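Local coordinates for protein EH1AB1 (Metagenome, PDB 6I8F) that probably hydrolyses carboxylic esters as a metagenomic alpha/beta-hydrolase-fold ester hydrolase, most likely through a serine nucleophile, at residues F263-G268 with H300-L305; M200-A205 with D317-V322; V45-V50 with L135-P140; A143-G148 with E234-E239. One frame throughout, in Å; residues are numbered along the deposited sequence.

Interaction 1: residues F263-G268 with H300-L305; sequences FVLTAG and HGFFSL
Apolar contact dominates here: Leu-265 and Ala-267, alternate residues on one face of strand 262-267, meet the ring of Phe-302. Leu-265 comes at the ring from the opposite direction, its CD2 lying 3.7 Å from CE1 of Phe-302 and 3.8 Å from CZ. Ala-267 CB touches the same rim atom, 3.8 Å from CE1 of Phe-302, and both methyls approach the ring obliquely. Phe-302 CG sits between its own backbone N and carbonyl carbon (chi1 81°), the rotation that brings the ring over to the strand. With an alanine here, the Leu-265 and Ala-267 methyls would probably lose their common partner, opening a gap between strand and loop. Ala-315 and Leu-309 also touch Phe-302.

A side chain against the backbone is the second kind: Ala-267 CB lies 4.0 Å from the N of His-300. Polar bonds run outside the pair of segments: His-300 ND1 is hydrogen-bonded to Asp-270 OD2 and its NE2 to Ser-175 OG, consistent with a Ser-His-Asp catalytic triad. No hydrogen bond joins the two segments, so the loop meets the strand end by apolar contact, while its polar bonds, such as Phe-303 N to Tyr-203 OH, go to other parts of the chain.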
# COMPACT_ATOMS: atom_id res chain seq x y z
N PHE A 263 2.01 5.94 -4.61
CA PHE A 263 0.85 5.29 -4.07
C PHE A 263 -0.30 5.58 -5.03
O PHE A 263 -0.59 6.75 -5.28
CB PHE A 263 0.58 5.81 -2.66
CG PHE A 263 -0.70 5.32 -2.03
CD1 PHE A 263 -0.75 4.13 -1.34
CD2 PHE A 263 -1.86 6.07 -2.11
CE1 PHE A 263 -1.92 3.68 -0.75
CE2 PHE A 263 -3.04 5.62 -1.54
CZ PHE A 263 -3.06 4.43 -0.85
N VAL A 264 -0.94 4.54 -5.57
CA VAL A 264 -2.04 4.70 -6.53
C VAL A 264 -3.27 3.98 -5.96
O VAL A 264 -3.22 2.78 -5.67
CB VAL A 264 -1.66 4.16 -7.93
CG1 VAL A 264 -2.76 4.42 -8.94
CG2 VAL A 264 -0.34 4.73 -8.44
N LEU A 265 -4.35 4.73 -5.78
CA LEU A 265 -5.56 4.22 -5.20
C LEU A 265 -6.68 4.29 -6.25
O LEU A 265 -6.83 5.34 -6.91
CB LEU A 265 -5.92 5.02 -3.95
CG LEU A 265 -7.17 4.57 -3.20
CD1 LEU A 265 -7.04 4.85 -1.71
CD2 LEU A 265 -8.42 5.24 -3.74
N THR A 266 -7.43 3.20 -6.40
CA THR A 266 -8.66 3.20 -7.19
C THR A 266 -9.86 2.85 -6.31
O THR A 266 -9.77 2.12 -5.32
CB THR A 266 -8.58 2.27 -8.41
OG1 THR A 266 -8.31 0.95 -7.94
CG2 THR A 266 -7.53 2.71 -9.41
N ALA A 267 -11.01 3.41 -6.71
CA ALA A 267 -12.31 3.05 -6.17
C ALA A 267 -12.94 2.01 -7.10
O ALA A 267 -12.82 2.12 -8.31
CB ALA A 267 -13.17 4.29 -6.04
N GLY A 268 -13.60 1.00 -6.51
CA GLY A 268 -14.17 -0.15 -7.23
C GLY A 268 -15.26 0.24 -8.22
O GLY A 268 -15.30 -0.28 -9.33
N HIS A 300 -16.08 6.99 -6.82
CA HIS A 300 -15.27 8.14 -7.06
C HIS A 300 -15.71 9.27 -6.12
O HIS A 300 -16.90 9.54 -5.97
CB HIS A 300 -15.38 8.55 -8.53
CG HIS A 300 -14.30 9.48 -8.96
ND1 HIS A 300 -13.03 9.03 -9.30
CD2 HIS A 300 -14.29 10.83 -9.07
CE1 HIS A 300 -12.28 10.08 -9.62
NE2 HIS A 300 -13.04 11.20 -9.49
N GLY A 301 -14.72 9.92 -5.48
CA GLY A 301 -14.96 11.03 -4.54
C GLY A 301 -14.86 10.62 -3.08
O GLY A 301 -14.80 11.49 -2.22
N PHE A 302 -14.84 9.31 -2.79
CA PHE A 302 -15.00 8.82 -1.41
C PHE A 302 -13.89 9.32 -0.48
O PHE A 302 -14.08 9.37 0.72
CB PHE A 302 -15.11 7.29 -1.38
CG PHE A 302 -13.82 6.51 -1.44
CD1 PHE A 302 -13.16 6.29 -2.64
CD2 PHE A 302 -13.30 5.94 -0.29
CE1 PHE A 302 -11.99 5.55 -2.68
CE2 PHE A 302 -12.12 5.19 -0.34
CZ PHE A 302 -11.48 4.99 -1.54
N PHE A 303 -12.72 9.67 -1.04
CA PHE A 303 -11.52 10.08 -0.29
C PHE A 303 -11.80 11.36 0.50
O PHE A 303 -11.19 11.60 1.54
CB PHE A 303 -10.32 10.27 -1.24
CG PHE A 303 -8.95 10.34 -0.61
CD1 PHE A 303 -8.27 11.55 -0.54
CD2 PHE A 303 -8.30 9.20 -0.17
CE1 PHE A 303 -6.99 11.62 -0.00
CE2 PHE A 303 -7.01 9.26 0.35
CZ PHE A 303 -6.36 10.47 0.44
N SER A 304 -12.71 12.19 -0.02
CA SER A 304 -13.03 13.44 0.64
C SER A 304 -14.51 13.53 1.04
O SER A 304 -14.88 14.50 1.66
CB SER A 304 -12.61 14.62 -0.20
OG SER A 304 -13.30 14.61 -1.43
N LEU A 305 -15.32 12.51 0.74
CA LEU A 305 -16.73 12.47 1.18
C LEU A 305 -16.84 11.75 2.53
O LEU A 305 -17.75 10.93 2.74
CB LEU A 305 -17.60 11.79 0.13
CG LEU A 305 -17.84 12.62 -1.13
CD1 LEU A 305 -18.35 11.73 -2.26
CD2 LEU A 305 -18.83 13.74 -0.84

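Interaction 2: residues M200-A205 with D317-V322; sequences MLIYPA and DEAAAV
In this alpha/beta hydrolase fold, Met-200 and Ile-202 of the central-sheet strand 198-202 reach Ala-319 on the C-terminal helix 310-327, which covers one face of the sheet. The local axes of strand 200-202 and helix 317-322 run nearly antiparallel, at 166°, with a closest approach of 10.2 Å, a spacing filled by side chains from the strand that meet Ala-319 and the helix backbone.

Met-200 makes the larger contact. Its CG lies anti to the backbone N (chi1 176°) and the next torsion is also extended, so the chain stretches out before bending at the thioether (chi3 -63°). The sulfur SD of Met-200 then rests 3.8 Å from CB of Ala-319, while the terminal methyl CE continues past it to lie 3.8 Å from the backbone O of Ala-319. An alanine at the meeting point lets the thioether come close to the helix backbone.

Phe-263 and Phe-303 also touch Ala-319 and Ile-202. Elsewhere around the same helix, Ala-321 packs on Ala-321 of the second subunit, which places this helix at the dimer interface. A lighter touch, between CD1 of Ile-202 and CB of Ala-319, is at 4.2 Å.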
# COMPACT_ATOMS: atom_id res chain seq x y z
N MET A 200 1.35 10.72 -4.69
CA MET A 200 0.17 10.10 -4.11
C MET A 200 -1.01 10.36 -5.05
O MET A 200 -1.55 11.46 -5.09
CB MET A 200 -0.11 10.68 -2.71
CG MET A 200 -1.40 10.14 -2.08
SD MET A 200 -1.94 11.09 -0.63
CE MET A 200 -0.57 10.82 0.49
N LEU A 201 -1.36 9.35 -5.84
CA LEU A 201 -2.39 9.48 -6.86
C LEU A 201 -3.68 8.79 -6.39
O LEU A 201 -3.79 7.57 -6.37
CB LEU A 201 -1.87 8.87 -8.17
CG LEU A 201 -0.45 9.25 -8.59
CD1 LEU A 201 -0.11 8.59 -9.92
CD2 LEU A 201 -0.27 10.76 -8.69
N ILE A 202 -4.65 9.61 -5.99
CA ILE A 202 -5.95 9.14 -5.49
C ILE A 202 -6.95 9.18 -6.66
O ILE A 202 -7.29 10.25 -7.14
CB ILE A 202 -6.43 9.99 -4.30
CG1 ILE A 202 -5.38 10.10 -3.18
CG2 ILE A 202 -7.77 9.47 -3.80
CD1 ILE A 202 -4.84 8.77 -2.67
N TYR A 203 -7.41 7.99 -7.06
CA TYR A 203 -8.27 7.76 -8.23
C TYR A 203 -8.02 8.83 -9.29
O TYR A 203 -8.91 9.60 -9.62
CB TYR A 203 -9.75 7.59 -7.87
CG TYR A 203 -10.32 8.44 -6.77
CD1 TYR A 203 -10.50 9.81 -6.91
CD2 TYR A 203 -10.75 7.86 -5.59
CE1 TYR A 203 -11.06 10.57 -5.90
CE2 TYR A 203 -11.33 8.60 -4.58
CZ TYR A 203 -11.49 9.96 -4.73
OH TYR A 203 -12.05 10.67 -3.72
N PRO A 204 -6.79 8.90 -9.86
CA PRO A 204 -6.48 9.89 -10.89
C PRO A 204 -7.18 9.58 -12.22
O PRO A 204 -7.44 8.42 -12.51
CB PRO A 204 -4.96 9.75 -11.05
CG PRO A 204 -4.68 8.29 -10.70
CD PRO A 204 -5.68 7.98 -9.60
N ALA A 205 -7.48 10.63 -12.98
CA ALA A 205 -7.70 10.56 -14.42
C ALA A 205 -6.32 10.48 -15.09
O ALA A 205 -5.47 11.29 -14.77
CB ALA A 205 -8.45 11.77 -14.91
N ASP A 317 -6.16 7.36 5.84
CA ASP A 317 -5.18 6.81 6.78
C ASP A 317 -4.16 5.93 6.03
O ASP A 317 -2.97 5.96 6.35
CB ASP A 317 -5.88 6.06 7.91
CG ASP A 317 -6.72 6.98 8.78
OD1 ASP A 317 -6.65 8.22 8.58
OD2 ASP A 317 -7.47 6.46 9.63
N GLU A 318 -4.62 5.13 5.05
CA GLU A 318 -3.70 4.27 4.29
C GLU A 318 -2.73 5.11 3.44
O GLU A 318 -1.54 4.85 3.41
CB GLU A 318 -4.46 3.28 3.40
CG GLU A 318 -3.52 2.39 2.63
CD GLU A 318 -4.13 1.22 1.88
OE1 GLU A 318 -5.38 1.08 1.87
OE2 GLU A 318 -3.34 0.46 1.31
N ALA A 319 -3.25 6.10 2.72
CA ALA A 319 -2.41 6.97 1.89
C ALA A 319 -1.34 7.65 2.75
O ALA A 319 -0.15 7.63 2.44
CB ALA A 319 -3.28 7.98 1.18
N ALA A 320 -1.80 8.23 3.87
CA ALA A 320 -0.94 8.91 4.84
C ALA A 320 0.12 7.94 5.38
O ALA A 320 1.29 8.29 5.49
CB ALA A 320 -1.79 9.49 5.95
N ALA A 321 -0.32 6.72 5.72
CA ALA A 321 0.53 5.73 6.34
C ALA A 321 1.66 5.34 5.39
O ALA A 321 2.80 5.25 5.79
CB ALA A 321 -0.29 4.52 6.71
N VAL A 322 1.32 5.10 4.12
CA VAL A 322 2.29 4.66 3.14
C VAL A 322 3.30 5.80 2.87
O VAL A 322 4.50 5.55 2.75
CB VAL A 322 1.59 4.18 1.86
CG1 VAL A 322 2.57 3.94 0.72
CG2 VAL A 322 0.74 2.95 2.10

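Interaction 3: residues V45-V50 with L135-P140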
# COMPACT_ATOMS: atom_id res chain seq x y z
N VAL A 45 -21.80 29.79 -10.65
CA VAL A 45 -22.95 29.52 -9.79
C VAL A 45 -22.88 28.08 -9.29
O VAL A 45 -23.03 27.81 -8.09
CB VAL A 45 -24.27 29.79 -10.53
CG1 VAL A 45 -25.48 29.31 -9.74
CG2 VAL A 45 -24.41 31.26 -10.91
N GLY A 46 -22.71 27.15 -10.23
CA GLY A 46 -22.58 25.74 -9.94
C GLY A 46 -21.40 25.46 -9.03
O GLY A 46 -21.51 24.65 -8.12
N ARG A 47 -20.28 26.15 -9.29
CA ARG A 47 -19.06 26.01 -8.51
C ARG A 47 -19.36 26.32 -7.04
O ARG A 47 -19.03 25.55 -6.16
CB ARG A 47 -17.95 26.92 -9.06
CG ARG A 47 -16.74 27.08 -8.15
CD ARG A 47 -15.70 28.03 -8.71
NE ARG A 47 -15.31 27.62 -10.05
CZ ARG A 47 -15.08 28.43 -11.09
NH1 ARG A 47 -15.33 29.73 -11.02
NH2 ARG A 47 -14.58 27.91 -12.20
N LYS A 48 -20.01 27.47 -6.81
CA LYS A 48 -20.23 27.99 -5.48
C LYS A 48 -21.12 27.04 -4.68
O LYS A 48 -20.87 26.78 -3.49
CB LYS A 48 -20.85 29.39 -5.57
CG LYS A 48 -20.73 30.20 -4.30
CD LYS A 48 -20.77 31.69 -4.54
CE LYS A 48 -21.32 32.44 -3.35
NZ LYS A 48 -22.80 32.45 -3.36
N ALA A 49 -22.15 26.49 -5.34
CA ALA A 49 -23.11 25.61 -4.72
C ALA A 49 -22.47 24.25 -4.39
O ALA A 49 -22.64 23.75 -3.29
CB ALA A 49 -24.31 25.43 -5.62
N VAL A 50 -21.78 23.65 -5.36
CA VAL A 50 -21.23 22.32 -5.19
C VAL A 50 -20.05 22.38 -4.21
O VAL A 50 -19.82 21.42 -3.47
CB VAL A 50 -20.84 21.66 -6.52
CG1 VAL A 50 -20.18 20.31 -6.30
CG2 VAL A 50 -22.04 21.49 -7.44
N LEU A 135 -8.77 27.73 -12.08
CA LEU A 135 -9.79 26.80 -12.55
C LEU A 135 -10.40 27.28 -13.87
O LEU A 135 -10.44 28.49 -14.17
CB LEU A 135 -10.85 26.66 -11.45
CG LEU A 135 -10.38 26.16 -10.09
CD1 LEU A 135 -11.45 26.37 -9.03
CD2 LEU A 135 -9.99 24.69 -10.16
N ALA A 136 -10.88 26.31 -14.65
CA ALA A 136 -11.74 26.51 -15.83
C ALA A 136 -13.18 26.69 -15.36
O ALA A 136 -13.53 26.21 -14.28
CB ALA A 136 -11.63 25.31 -16.74
N PRO A 137 -14.03 27.37 -16.15
CA PRO A 137 -13.75 27.81 -17.51
C PRO A 137 -12.89 29.08 -17.63
O PRO A 137 -12.39 29.36 -18.71
CB PRO A 137 -15.13 28.07 -18.14
CG PRO A 137 -16.03 28.34 -16.96
CD PRO A 137 -15.46 27.49 -15.85
N GLU A 138 -12.71 29.81 -16.53
CA GLU A 138 -12.08 31.12 -16.55
C GLU A 138 -10.64 30.97 -17.05
O GLU A 138 -10.14 31.81 -17.80
CB GLU A 138 -12.13 31.76 -15.15
CG GLU A 138 -13.53 32.09 -14.67
CD GLU A 138 -14.28 30.98 -13.93
OE1 GLU A 138 -13.90 29.80 -14.05
OE2 GLU A 138 -15.26 31.30 -13.24
N HIS A 139 -9.97 29.90 -16.60
CA HIS A 139 -8.57 29.66 -16.91
C HIS A 139 -8.45 28.21 -17.39
O HIS A 139 -8.17 27.30 -16.60
CB HIS A 139 -7.70 29.96 -15.68
CG HIS A 139 -8.02 31.26 -15.04
ND1 HIS A 139 -7.71 32.47 -15.63
CD2 HIS A 139 -8.66 31.55 -13.88
CE1 HIS A 139 -8.12 33.45 -14.85
NE2 HIS A 139 -8.70 32.91 -13.77
N PRO A 140 -8.74 27.96 -18.69
CA PRO A 140 -8.82 26.59 -19.20
C PRO A 140 -7.43 25.97 -19.37
O PRO A 140 -6.43 26.65 -19.20
CB PRO A 140 -9.53 26.74 -20.56
CG PRO A 140 -9.29 28.17 -20.98
CD PRO A 140 -9.06 28.96 -19.71
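Arg-47 leaves helix 43-55 with its CB directed at segment 135-140 and ends in a two-pronged salt bridge with Glu-138. The chain runs extended through CB and CG and then bends at the CG-CD bond (chi3 -55°), which points the guanidinium edge at the loop. NE is the first nitrogen reached: it donates a hydrogen bond to Val-106 O, and CD1 of Leu-135 lies 4.2 Å from it.

The loop being met carries the Leu-Ala-Pro-Glu-His-Pro run that follows strand 127-132, a sequence recognisable from hormone-sensitive-lipase-like esterases, with a cis peptide bond before Pro-137. Ala-136 in it is bonded by its backbone to Phe-105, next to Val-106, so NE and the tip address two adjoining pieces of chain.

Beyond CZ the two terminal nitrogens grip Glu-138 end-on. NH1 of Arg-47 donates to OE2 of Glu-138 at 2.7 Å, almost straight at 166°, and NH2 of Arg-47 reaches OE1 of Glu-138, also at 2.7 Å. Both oxygens are met on their syn side and lie close to the guanidinium plane, although the two planar groups are turned 33° apart. With an alanine in place of Arg-47, the Glu-138 carboxylate would probably be left without its charge partner on the helix, and Val-106 O without this donor. NH2 of Arg-47 further packs 3.8 Å from CD of Pro-137 and 4.0 Å from CB of Leu-135.

Interaction 4: residues A143-G148 with E234-E239; sequences APIDDG and EAYVPE
Tyr-236, the last residue of helix 230-236, pushes its ring against the first turn of helix 143-157, where Pro-144 and Ile-145 receive it. Pro-144 meets the ring at its edge, near the ring plane: CG of Pro-144 is 3.8 Å from CE1 of Tyr-236, and CD of the same proline is 4.0 Å from that carbon. The two side chains slide past each other in opposite directions, so the contact is an edge-on graze and not a stack. Ile-145 crosses the tyrosine at about a right angle and offers its CG1, 3.6 Å from OH of Tyr-236.

The torsions explain the reach. Tyr-236 CG is anti to the backbone N (chi1 178°), which carries the end of the side chain closer to helix 143-157 than its CB direction alone would suggest. Helical geometry breaks just afterwards, at Val-237. On the other side, Pro-144 is held by the regular start of its helix, its O accepting from the N of Gly-148 at 3.0 Å.

Outside this first shell, Phe-105 stacks on the Tyr-236 ring, Leu-248 touches it, and Tyr-236 is bonded through its backbone to Phe-141. Met-180 of helix 176-190 packs on both Pro-144 and Ile-145, and Val-183 adds to the support of Ile-145. One turn along, Asp-147 forms a salt bridge with Arg-134.

Helix 230-236 lies in the long connection between sheet strands 198-202 and 262-267, where hormone-sensitive-lipase-like esterases commonly carry part of their cap; the contact is consistent with such a cap element resting on a core helix of the alpha/beta hydrolase fold.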
# COMPACT_ATOMS: atom_id res chain seq x y z
N ALA A 143 -3.82 26.07 -18.11
CA ALA A 143 -3.59 26.99 -16.97
C ALA A 143 -3.52 26.23 -15.65
O ALA A 143 -2.63 26.46 -14.84
CB ALA A 143 -4.66 28.05 -16.93
N PRO A 144 -4.47 25.33 -15.32
CA PRO A 144 -4.43 24.66 -14.01
C PRO A 144 -3.16 23.81 -13.80
O PRO A 144 -2.55 23.84 -12.73
CB PRO A 144 -5.73 23.84 -14.00
CG PRO A 144 -6.61 24.56 -15.01
CD PRO A 144 -5.66 24.97 -16.10
N ILE A 145 -2.76 23.07 -14.84
CA ILE A 145 -1.55 22.25 -14.85
C ILE A 145 -0.33 23.16 -14.68
O ILE A 145 0.58 22.81 -13.94
CB ILE A 145 -1.49 21.40 -16.14
CG1 ILE A 145 -2.58 20.33 -16.18
CG2 ILE A 145 -0.09 20.80 -16.37
CD1 ILE A 145 -2.58 19.38 -15.02
N ASP A 146 -0.33 24.29 -15.39
CA ASP A 146 0.75 25.27 -15.31
C ASP A 146 0.94 25.71 -13.85
O ASP A 146 2.07 25.77 -13.38
CB ASP A 146 0.51 26.49 -16.21
CG ASP A 146 0.74 26.23 -17.70
OD1 ASP A 146 1.30 25.18 -18.04
OD2 ASP A 146 0.35 27.08 -18.49
N ASP A 147 -0.16 26.02 -13.16
CA ASP A 147 -0.12 26.44 -11.76
C ASP A 147 0.40 25.30 -10.88
O ASP A 147 1.18 25.53 -9.97
CB ASP A 147 -1.50 26.90 -11.27
CG ASP A 147 -1.89 28.27 -11.78
OD1 ASP A 147 -3.00 28.72 -11.45
OD2 ASP A 147 -1.08 28.89 -12.51
N GLY A 148 -0.06 24.07 -11.15
CA GLY A 148 0.35 22.90 -10.35
C GLY A 148 1.86 22.71 -10.41
O GLY A 148 2.53 22.53 -9.39
N GLU A 234 -15.86 20.65 -21.39
CA GLU A 234 -15.95 21.72 -22.38
C GLU A 234 -15.49 23.05 -21.77
O GLU A 234 -15.12 23.97 -22.50
CB GLU A 234 -17.38 21.82 -22.91
CG GLU A 234 -17.76 20.59 -23.73
CD GLU A 234 -19.05 20.66 -24.52
OE1 GLU A 234 -19.91 21.51 -24.20
OE2 GLU A 234 -19.19 19.86 -25.46
N ALA A 235 -15.51 23.14 -20.44
CA ALA A 235 -15.00 24.30 -19.76
C ALA A 235 -13.47 24.30 -19.83
O ALA A 235 -12.83 25.35 -19.97
CB ALA A 235 -15.51 24.30 -18.33
N TYR A 236 -12.89 23.10 -19.75
CA TYR A 236 -11.45 22.90 -19.50
C TYR A 236 -10.64 22.82 -20.80
O TYR A 236 -9.57 23.40 -20.92
CB TYR A 236 -11.28 21.63 -18.65
CG TYR A 236 -9.86 21.25 -18.33
CD1 TYR A 236 -8.97 22.15 -17.77
CD2 TYR A 236 -9.41 19.95 -18.58
CE1 TYR A 236 -7.67 21.79 -17.46
CE2 TYR A 236 -8.11 19.57 -18.27
CZ TYR A 236 -7.24 20.49 -17.70
OH TYR A 236 -5.97 20.12 -17.39
N VAL A 237 -11.14 22.05 -21.78
CA VAL A 237 -10.33 21.64 -22.91
C VAL A 237 -10.73 22.44 -24.15
O VAL A 237 -11.87 22.35 -24.60
CB VAL A 237 -10.46 20.13 -23.18
CG1 VAL A 237 -9.52 19.69 -24.29
CG2 VAL A 237 -10.19 19.33 -21.91
N PRO A 238 -9.80 23.22 -24.74
CA PRO A 238 -10.04 23.85 -26.04
C PRO A 238 -10.30 22.81 -27.13
O PRO A 238 -9.61 21.78 -27.21
CB PRO A 238 -8.74 24.61 -26.34
CG PRO A 238 -8.10 24.81 -24.98
CD PRO A 238 -8.49 23.59 -24.18
N GLU A 239 -11.31 23.09 -27.96
CA GLU A 239 -11.54 22.36 -29.22
C GLU A 239 -10.21 22.23 -29.98
O GLU A 239 -9.42 23.17 -30.03
CB GLU A 239 -12.57 23.11 -30.06
CG GLU A 239 -12.75 22.54 -31.44
CD GLU A 239 -13.85 23.22 -32.24
OE1 GLU A 239 -14.32 24.29 -31.81
OE2 GLU A 239 -14.25 22.66 -33.28

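In the fold
The four contacts form two pairs. Interactions 1 and 2 have centres about 8 Å apart and share neighbouring strands: Leu-265 O and Tyr-203 N lie 2.7 Å apart, a probable hydrogen bond, while Tyr-203 OH accepts a hydrogen bond from Phe-303 N and its ring meets His-300 of the putative triad. Interactions 3 and 4, with centres about 12 Å apart, meet where CB of Pro-140 packs 3.4 Å from O of Tyr-236. Centres of interactions 1 and 4 are about 23 Å apart, on opposite sides of the chain's centre. A glycerol, probably from the crystallisation liquor, lies about 4 Å from the His-300 side chain, and a di(hydroxyethyl)ether about 4 Å from that of Leu-135.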